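Local coordinates for putative peptidyl-arginine deiminase family protein (Campylobacter jejuni subsp. jejuni serotype O:2, PDB 6B10) that probably hydrolyses the guanidinium group of agmatine to give N-carbamoylputrescine, a step in the biosynthesis of putrescine and other polyamines, at residues L280-Y285 with E291-R296; T219-I224 with A271-I276. All coordinates share one frame; numbering follows the deposited sequence.

Contact 1. Residues L280-Y285 with E291-R296; sequences LIVPFY and EIIAKR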
loop_
_atom_site.group_PDB
_atom_site.type_symbol
_atom_site.label_atom_id
_atom_site.label_comp_id
_atom_site.label_asym_id
_atom_site.label_seq_id
_atom_site.Cartn_x
_atom_site.Cartn_y
_atom_site.Cartn_z
ATOM N N LEU A 280 3.624 12.791 1.244
ATOM C CA LEU A 280 4.097 11.443 1.018
ATOM C C LEU A 280 4.780 10.995 2.299
ATOM O O LEU A 280 5.777 11.577 2.715
ATOM C CB LEU A 280 5.086 11.409 -0.148
ATOM C CG LEU A 280 5.764 10.054 -0.385
ATOM C CD1 LEU A 280 4.748 8.972 -0.713
ATOM C CD2 LEU A 280 6.803 10.163 -1.484
ATOM N N ILE A 281 4.241 9.959 2.924
ATOM C CA ILE A 281 4.769 9.489 4.194
ATOM C C ILE A 281 5.712 8.330 3.908
ATOM O O ILE A 281 5.299 7.304 3.379
ATOM C CB ILE A 281 3.646 9.040 5.160
ATOM C CG1 ILE A 281 2.492 10.051 5.180
ATOM C CG2 ILE A 281 4.209 8.832 6.562
ATOM C CD1 ILE A 281 2.879 11.467 5.545
ATOM N N VAL A 282 6.982 8.502 4.257
ATOM C CA VAL A 282 8.014 7.511 3.914
ATOM C C VAL A 282 8.523 6.804 5.167
ATOM O O VAL A 282 8.676 7.432 6.211
ATOM C CB VAL A 282 9.195 8.146 3.128
ATOM C CG1 VAL A 282 8.699 8.772 1.836
ATOM C CG2 VAL A 282 9.933 9.202 3.944
ATOM N N PRO A 283 8.787 5.494 5.069
ATOM C CA PRO A 283 9.356 4.806 6.219
ATOM C C PRO A 283 10.812 5.212 6.452
ATOM O O PRO A 283 11.590 5.305 5.498
ATOM C CB PRO A 283 9.254 3.321 5.844
ATOM C CG PRO A 283 9.127 3.281 4.363
ATOM C CD PRO A 283 8.586 4.603 3.912
ATOM N N PHE A 284 11.142 5.494 7.707
ATOM C CA PHE A 284 12.513 5.728 8.151
ATOM C C PHE A 284 12.924 4.526 8.998
ATOM O O PHE A 284 12.100 3.945 9.717
ATOM C CB PHE A 284 12.596 7.019 8.976
ATOM C CG PHE A 284 12.867 8.275 8.169
ATOM C CD1 PHE A 284 12.690 8.322 6.783
ATOM C CD2 PHE A 284 13.284 9.433 8.818
ATOM C CE1 PHE A 284 12.946 9.490 6.072
ATOM C CE2 PHE A 284 13.535 10.604 8.112
ATOM C CZ PHE A 284 13.364 10.635 6.738
ATOM N N TYR A 285 14.193 4.145 8.901
ATOM C CA TYR A 285 14.727 2.981 9.622
ATOM C C TYR A 285 15.968 3.320 10.467
ATOM O O TYR A 285 16.668 2.420 10.952
ATOM C CB TYR A 285 15.044 1.872 8.619
ATOM C CG TYR A 285 13.841 1.428 7.803
ATOM C CD1 TYR A 285 12.777 0.749 8.405
ATOM C CD2 TYR A 285 13.767 1.674 6.427
ATOM C CE1 TYR A 285 11.670 0.344 7.670
ATOM C CE2 TYR A 285 12.665 1.268 5.681
ATOM C CZ TYR A 285 11.621 0.597 6.302
ATOM O OH TYR A 285 10.523 0.184 5.565
ATOM N N GLU A 291 17.694 9.877 4.894
ATOM C CA GLU A 291 17.901 11.228 4.412
ATOM C C GLU A 291 18.034 11.261 2.896
ATOM O O GLU A 291 17.523 12.166 2.251
ATOM C CB GLU A 291 19.145 11.845 5.057
ATOM C CG GLU A 291 19.463 13.233 4.523
ATOM C CD GLU A 291 20.509 13.985 5.328
ATOM O OE1 GLU A 291 20.979 13.464 6.366
ATOM O OE2 GLU A 291 20.857 15.112 4.912
ATOM N N ILE A 292 18.722 10.277 2.333
ATOM C CA ILE A 292 18.951 10.236 0.889
ATOM C C ILE A 292 17.631 10.069 0.137
ATOM O O ILE A 292 17.374 10.783 -0.842
ATOM C CB ILE A 292 19.953 9.122 0.496
ATOM C CG1 ILE A 292 21.348 9.451 1.057
ATOM C CG2 ILE A 292 20.033 8.964 -1.018
ATOM C CD1 ILE A 292 22.382 8.375 0.824
ATOM N N ILE A 293 16.793 9.135 0.588
ATOM C CA ILE A 293 15.542 8.867 -0.117
ATOM C C ILE A 293 14.541 10.010 0.060
ATOM O O ILE A 293 13.832 10.351 -0.875
ATOM C CB ILE A 293 14.935 7.487 0.219
ATOM C CG1 ILE A 293 14.532 7.370 1.693
ATOM C CG2 ILE A 293 15.916 6.381 -0.170
ATOM C CD1 ILE A 293 13.043 7.451 1.934
ATOM N N ALA A 294 14.534 10.637 1.239
ATOM C CA ALA A 294 13.631 11.761 1.510
ATOM C C ALA A 294 13.947 12.975 0.637
ATOM O O ALA A 294 13.038 13.602 0.099
ATOM C CB ALA A 294 13.678 12.146 2.980
ATOM N N LYS A 295 15.227 13.309 0.503
ATOM C CA LYS A 295 15.638 14.428 -0.358
ATOM C C LYS A 295 15.338 14.129 -1.820
ATOM O O LYS A 295 14.825 14.981 -2.543
ATOM C CB LYS A 295 17.129 14.740 -0.179
ATOM C CG LYS A 295 17.453 15.281 1.199
ATOM C CD LYS A 295 18.889 15.769 1.316
ATOM C CE LYS A 295 19.879 14.636 1.177
ATOM N NZ LYS A 295 21.193 15.005 1.781
ATOM N N ARG A 296 15.639 12.904 -2.234
ATOM C CA ARG A 296 15.419 12.465 -3.609
ATOM C C ARG A 296 13.932 12.502 -3.977
ATOM O O ARG A 296 13.550 13.110 -4.989
ATOM C CB ARG A 296 15.980 11.052 -3.788
ATOM C CG ARG A 296 16.375 10.682 -5.203
ATOM C CD ARG A 296 17.118 9.347 -5.210
ATOM N NE ARG A 296 18.553 9.504 -4.981
ATOM C CZ ARG A 296 19.407 8.507 -4.763
ATOM N NH1 ARG A 296 18.996 7.243 -4.711
ATOM N NH2 ARG A 296 20.691 8.780 -4.590
#

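Contact 2. Residues T219-I224 with A271-I276; sequences TIAHCI and ANFVFI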
loop_
_atom_site.group_PDB
_atom_site.type_symbol
_atom_site.label_atom_id
_atom_site.label_comp_id
_atom_site.label_asym_id
_atom_site.label_seq_id
_atom_site.Cartn_x
_atom_site.Cartn_y
_atom_site.Cartn_z
ATOM N N THR A 219 6.907 8.384 -13.650
ATOM C CA THR A 219 8.076 8.047 -12.836
ATOM C C THR A 219 7.861 6.868 -11.894
ATOM O O THR A 219 6.848 6.793 -11.192
ATOM C CB THR A 219 8.506 9.259 -12.005
ATOM O OG1 THR A 219 8.433 10.439 -12.811
ATOM C CG2 THR A 219 9.915 9.088 -11.481
ATOM N N ILE A 220 8.839 5.967 -11.869
ATOM C CA ILE A 220 8.836 4.826 -10.974
ATOM C C ILE A 220 10.004 4.912 -9.997
ATOM O O ILE A 220 11.169 5.039 -10.407
ATOM C CB ILE A 220 8.928 3.496 -11.746
ATOM C CG1 ILE A 220 7.659 3.292 -12.573
ATOM C CG2 ILE A 220 9.106 2.331 -10.776
ATOM C CD1 ILE A 220 7.717 2.128 -13.537
ATOM N N ALA A 221 9.681 4.841 -8.708
ATOM C CA ALA A 221 10.683 4.763 -7.660
ATOM C C ALA A 221 10.836 3.301 -7.309
ATOM O O ALA A 221 9.834 2.615 -7.126
ATOM C CB ALA A 221 10.243 5.552 -6.439
ATOM N N HIS A 222 12.078 2.825 -7.203
ATOM C CA HIS A 222 12.343 1.398 -7.043
ATOM C C HIS A 222 13.560 1.112 -6.166
ATOM O O HIS A 222 14.547 1.856 -6.168
ATOM C CB HIS A 222 12.511 0.706 -8.412
ATOM C CG HIS A 222 13.757 1.099 -9.153
ATOM N ND1 HIS A 222 14.971 0.476 -8.953
ATOM C CD2 HIS A 222 13.974 2.049 -10.092
ATOM C CE1 HIS A 222 15.885 1.038 -9.727
ATOM N NE2 HIS A 222 15.304 1.993 -10.429
ATOM N N CYS A 223 13.474 0.011 -5.428
ATOM C CA CYS A 223 14.557 -0.423 -4.567
ATOM C C CYS A 223 15.802 -0.734 -5.364
ATOM O O CYS A 223 15.729 -1.209 -6.492
ATOM C CB CYS A 223 14.143 -1.654 -3.768
ATOM S SG CYS A 223 12.836 -1.287 -2.591
ATOM N N ILE A 224 16.947 -0.428 -4.776
ATOM C CA ILE A 224 18.239 -0.793 -5.348
ATOM C C ILE A 224 19.143 -1.162 -4.178
ATOM O O ILE A 224 18.849 -0.833 -3.027
ATOM C CB ILE A 224 18.829 0.351 -6.220
ATOM C CG1 ILE A 224 19.874 -0.162 -7.213
ATOM C CG2 ILE A 224 19.471 1.436 -5.368
ATOM C CD1 ILE A 224 19.420 -1.280 -8.133
ATOM N N ALA A 271 10.260 1.670 -0.457
ATOM C CA ALA A 271 9.157 1.665 -1.423
ATOM C C ALA A 271 7.773 1.586 -0.752
ATOM O O ALA A 271 6.760 1.923 -1.368
ATOM C CB ALA A 271 9.328 0.524 -2.422
ATOM N N ASN A 272 7.730 1.169 0.510
ATOM C CA ASN A 272 6.465 1.034 1.242
ATOM C C ASN A 272 5.982 2.366 1.843
ATOM O O ASN A 272 5.504 2.415 2.984
ATOM C CB ASN A 272 6.624 -0.024 2.337
ATOM C CG ASN A 272 5.395 -0.891 2.500
ATOM O OD1 ASN A 272 4.735 -0.859 3.532
ATOM N ND2 ASN A 272 5.087 -1.678 1.482
ATOM N N PHE A 273 6.111 3.444 1.068
ATOM C CA PHE A 273 5.573 4.748 1.445
ATOM C C PHE A 273 4.077 4.821 1.148
ATOM O O PHE A 273 3.507 3.902 0.559
ATOM C CB PHE A 273 6.328 5.901 0.752
ATOM C CG PHE A 273 6.562 5.713 -0.732
ATOM C CD1 PHE A 273 5.499 5.556 -1.625
ATOM C CD2 PHE A 273 7.852 5.756 -1.247
ATOM C CE1 PHE A 273 5.728 5.411 -2.987
ATOM C CE2 PHE A 273 8.083 5.612 -2.609
ATOM C CZ PHE A 273 7.019 5.445 -3.480
ATOM N N VAL A 274 3.436 5.911 1.563
ATOM C CA VAL A 274 2.025 6.097 1.277
ATOM C C VAL A 274 1.714 7.544 0.934
ATOM O O VAL A 274 2.097 8.451 1.658
ATOM C CB VAL A 274 1.118 5.587 2.430
ATOM C CG1 VAL A 274 1.512 6.190 3.761
ATOM C CG2 VAL A 274 -0.351 5.869 2.128
ATOM N N PHE A 275 1.039 7.748 -0.195
ATOM C CA PHE A 275 0.572 9.075 -0.567
ATOM C C PHE A 275 -0.701 9.399 0.201
ATOM O O PHE A 275 -1.568 8.533 0.380
ATOM C CB PHE A 275 0.270 9.165 -2.055
ATOM C CG PHE A 275 1.478 9.377 -2.925
ATOM C CD1 PHE A 275 2.042 10.641 -3.057
ATOM C CD2 PHE A 275 2.018 8.322 -3.657
ATOM C CE1 PHE A 275 3.137 10.842 -3.882
ATOM C CE2 PHE A 275 3.112 8.518 -4.486
ATOM C CZ PHE A 275 3.672 9.780 -4.596
ATOM N N ILE A 276 -0.784 10.645 0.658
ATOM C CA ILE A 276 -1.987 11.214 1.247
ATOM C C ILE A 276 -2.095 12.631 0.723
ATOM O O ILE A 276 -1.211 13.096 -0.001
ATOM C CB ILE A 276 -1.937 11.202 2.782
ATOM C CG1 ILE A 276 -0.693 11.945 3.287
ATOM C CG2 ILE A 276 -1.955 9.764 3.292
ATOM C CD1 ILE A 276 -0.730 12.277 4.763
#

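Contact 1. Residues L280-Y285 with E291-R296
V282 and A294 mark the closest backbone approach, CA to CA 7.4 Å, where helix 291-296 runs back nearly antiparallel to strand 280-284, with the two axes 9.5 Å apart at 166°. Its side-chain contacts are apolar, and no hydrogen bond crosses between the segments. At its buried end the tip of I293 does the touching: CD1 lies 4.1 Å from V282 CB and equally near V282 CG2, so it meets one flank of the valine. The isoleucine and the valine run alongside each other, pointing opposite ways. With chi1 at 64°, I293 CG1 is flanked by the backbone N and the carbonyl carbon, and a chi2 of 105°, away from the staggered positions, carries CD1 on to the strand. The same methyl, I293 CD1, comes within 4.4 Å of P283 O. Nearer the strand's end, F284 offers the rim of its ring and not a face: CZ stands 4.1 Å from A294 CB, which lies near the ring plane beside CZ and CE1. Behind this surface, one helical turn is clipped together by a salt bridge, K295 NZ to E291 OE2 at 3.2 Å, the amine approaching from above the carboxylate plane. R296 NH1 bonds to E252 O, tying the helix to strand 249-254, where I293 packs on L253 and P254. The pair forms the first half of a beta-alpha-beta crossover: helix 289-300 leads from strand 279-284 to its parallel neighbour 305-310, whose I306 touches both V282 and A294.

Contact 2. Residues T219-I224 with A271-I276
The ring of F273 turns its edge to A221, whose CB lies near the ring plane, 4.4 Å from F273 CZ, while one face of the phenyl carries A271 O, 3.7 Å above the plane and over its centre. F273 CG lies between its backbone N and carbonyl carbon (chi1 47°), which brings the ring back over its own chain and onto that carbonyl. A271 O also accepts a weak bond from F273 N, and R213 NH1 reaches both A271 O and F273 O, which gives both of these buried carbonyl oxygens a charged donor. A second touch lies farther along the strand: C223 SG meets A271 CB at 4.0 Å, methyl against sulfur. Next to it, H222 ND1 bonds to C223 O at 3.1 Å; the donor stands well above the carbonyl plane. H222 itself leans on helix 233-244, touching M239, K240 and L243. Strand 219-224 is the middle one of its sheet, between 212-216 and 249-254. F273 also touches I215 of strand 212-216 and, in the other sheet, L280 and V282 of strand 279-284, and thus touches both sheets where they meet in the pentein fold.

Following the chain from its N terminus, the first of these segments is strand 219-224, reached after strand 212-216; helix 233-244 and strand 249-254 come next, and contact 2 closes this long loop when 271-276 returns to 219-224. Contact 1 follows in series and closes a much shorter one, with five residues between 280-285 and 291-296; the two loops neither nest nor cross. They adjoin in space, with centres about 10 Å apart, because strands 274-276 and 279-284 are consecutive antiparallel neighbours in one sheet. I281 N lies 2.9 Å from V274 O, a probable hydrogen bond. Together they link the sheet of 219-224, through 271-276, to strand 279-284 and on to helix 289-300.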